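PDB 1A7S: azurocidin from Homo sapiens, which binds heparin and bacterial lipopolysaccharide, kills many species of Gram-negative bacteria and attracts monocytes and fibroblasts, being a serine protease homolog stored in neutrophil granules. Local coordinates for residues Leu15-Ile18 against Arg23-Cys26. Numbering follows the deposited sequence.
Sequences LASI and RHFC
His24 ND1 donates a hydrogen bond of 2.7 Å to Ser17 OG, and the hydroxyl oxygen lies only 7° out of the imidazole plane, at the ring's edge. With CG anti to the backbone N, the imidazole turns back toward Ser17. Both ring nitrogens are bonded, NE2 to Gly173 O, which holds the ring's rotation and would suit a protonated imidazole; Ser17 OG has a second partner in Gln19 OE1. Beside this buried pair, Ile18 uses both of its backbone polar groups. Its N reaches Cys26 O at 2.9 Å, the donor tilted out of the carbonyl plane, while Ile18 O accepts from Phe25 N at 2.9 Å in a nearly straight bond (170° at the hydrogen). Two successive residues of 23-26 thus sit opposite one residue of 15-18, which defines a classic beta bulge, set in the hairpin of strands 15-20 and 23-32 that begins the N-terminal barrel of this chymotrypsin-like fold. The short segments run at 115° to one another, far from strict antiparallel. Around these bonds the side chains pack: Ile18 CG2 meets Phe25 CZ at 3.6 Å, the two side chains crossing obliquely, and Ile18 CB approaches Cys26 CB at 4.3 Å. Beyond them, Val53 of strand 51-55 touches the Ile18 side chain, and Cys26 SG is tied to Cys42 by a disulfide.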
ATOM      1  N   LEU A  15      -0.444  -4.166   7.336  1.00  6.56           N
ATOM      2  CA  LEU A  15      -0.839  -2.883   6.870  1.00  6.97           C
ATOM      3  C   LEU A  15      -0.229  -1.736   7.696  1.00  7.70           C
ATOM      4  O   LEU A  15      -0.235  -1.826   8.943  1.00 10.01           O
ATOM      5  CB  LEU A  15      -2.335  -2.677   6.887  1.00  9.23           C
ATOM      6  CG  LEU A  15      -3.174  -3.202   5.838  1.00 13.05           C
ATOM      7  CD1 LEU A  15      -4.617  -2.727   6.062  1.00 14.47           C
ATOM      8  CD2 LEU A  15      -2.730  -2.883   4.400  1.00 11.61           C
ATOM      9  N   ALA A  16       0.171  -0.705   7.007  1.00  7.37           N
ATOM     10  CA  ALA A  16       0.630   0.515   7.659  1.00  7.41           C
ATOM     11  C   ALA A  16      -0.332   1.649   7.392  1.00  7.08           C
ATOM     12  O   ALA A  16      -0.911   1.739   6.322  1.00  8.17           O
ATOM     13  CB  ALA A  16       1.994   0.896   7.041  1.00  8.47           C
ATOM     14  N   SER A  17      -0.427   2.537   8.366  1.00  7.26           N
ATOM     15  CA  SER A  17      -1.068   3.844   8.274  1.00  7.87           C
ATOM     16  C   SER A  17       0.063   4.878   8.303  1.00  6.97           C
ATOM     17  O   SER A  17       0.835   4.893   9.238  1.00  9.16           O
ATOM     18  CB  SER A  17      -2.042   4.047   9.417  1.00  7.72           C
ATOM     19  OG  SER A  17      -2.479   5.386   9.471  1.00  7.63           O
ATOM     20  N   ILE A  18       0.171   5.694   7.272  1.00  7.42           N
ATOM     21  CA  ILE A  18       1.157   6.774   7.164  1.00  8.22           C
ATOM     22  C   ILE A  18       0.436   8.073   7.509  1.00  7.59           C
ATOM     23  O   ILE A  18      -0.612   8.397   6.936  1.00  8.14           O
ATOM     24  CB  ILE A  18       1.781   6.820   5.759  1.00  9.57           C
ATOM     25  CG1 ILE A  18       2.103   5.481   5.163  1.00 11.87           C
ATOM     26  CG2 ILE A  18       2.998   7.714   5.849  1.00 11.31           C
ATOM     27  CD1 ILE A  18       2.945   4.532   5.812  1.00 18.53           C
ATOM     28  N   ARG A  23      -2.717  12.506  11.251  1.00  9.55           N
ATOM     29  CA  ARG A  23      -3.779  12.371  10.281  1.00  9.85           C
ATOM     30  C   ARG A  23      -3.322  11.333   9.214  1.00  8.75           C
ATOM     31  O   ARG A  23      -2.271  11.551   8.577  1.00  9.26           O
ATOM     32  CB  ARG A  23      -4.037  13.707   9.594  1.00 11.47           C
ATOM     33  CG  ARG A  23      -5.168  13.696   8.583  1.00 11.66           C
ATOM     34  CD  ARG A  23      -5.378  15.034   7.953  1.00 14.25           C
ATOM     35  NE  ARG A  23      -4.248  15.528   7.204  1.00 14.82           N
ATOM     36  CZ  ARG A  23      -3.796  15.241   6.012  1.00 15.57           C
ATOM     37  NH1 ARG A  23      -4.464  14.438   5.152  1.00 19.07           N
ATOM     38  NH2 ARG A  23      -2.662  15.834   5.564  1.00 24.96           N
ATOM     39  N   HIS A  24      -4.055  10.272   9.086  1.00  8.82           N
ATOM     40  CA  HIS A  24      -3.789   9.260   8.048  1.00  7.95           C
ATOM     41  C   HIS A  24      -3.944   9.937   6.675  1.00  8.81           C
ATOM     42  O   HIS A  24      -4.966  10.509   6.369  1.00  9.46           O
ATOM     43  CB  HIS A  24      -4.814   8.141   8.191  1.00  8.64           C
ATOM     44  CG  HIS A  24      -4.743   7.131   7.115  1.00  8.41           C
ATOM     45  ND1 HIS A  24      -4.022   5.928   7.322  1.00  7.91           N
ATOM     46  CD2 HIS A  24      -5.250   7.123   5.883  1.00  8.84           C
ATOM     47  CE1 HIS A  24      -4.122   5.302   6.198  1.00  8.36           C
ATOM     48  NE2 HIS A  24      -4.831   5.973   5.286  1.00  7.98           N
ATOM     49  N   PHE A  25      -2.969   9.705   5.794  1.00  8.85           N
ATOM     50  CA  PHE A  25      -3.056  10.167   4.391  1.00  9.23           C
ATOM     51  C   PHE A  25      -2.726   9.096   3.398  1.00  7.98           C
ATOM     52  O   PHE A  25      -3.025   9.304   2.206  1.00  9.30           O
ATOM     53  CB  PHE A  25      -2.239  11.427   4.149  1.00 11.18           C
ATOM     54  CG  PHE A  25      -0.731  11.245   4.276  1.00 11.56           C
ATOM     55  CD1 PHE A  25      -0.077  11.398   5.479  1.00 10.84           C
ATOM     56  CD2 PHE A  25       0.060  10.951   3.160  1.00 13.15           C
ATOM     57  CE1 PHE A  25       1.289  11.258   5.624  1.00 11.31           C
ATOM     58  CE2 PHE A  25       1.418  10.799   3.273  1.00 14.17           C
ATOM     59  CZ  PHE A  25       2.047  10.950   4.497  1.00 12.53           C
ATOM     60  N   CYS A  26      -2.072   8.027   3.767  1.00  8.21           N
ATOM     61  CA  CYS A  26      -1.746   6.941   2.810  1.00  7.98           C
ATOM     62  C   CYS A  26      -1.556   5.659   3.640  1.00  7.37           C
ATOM     63  O   CYS A  26      -1.425   5.698   4.850  1.00  8.55           O
ATOM     64  CB  CYS A  26      -0.434   7.234   2.085  1.00  8.63           C
ATOM     65  SG  CYS A  26      -0.650   8.197   0.563  1.00  9.70           S
TER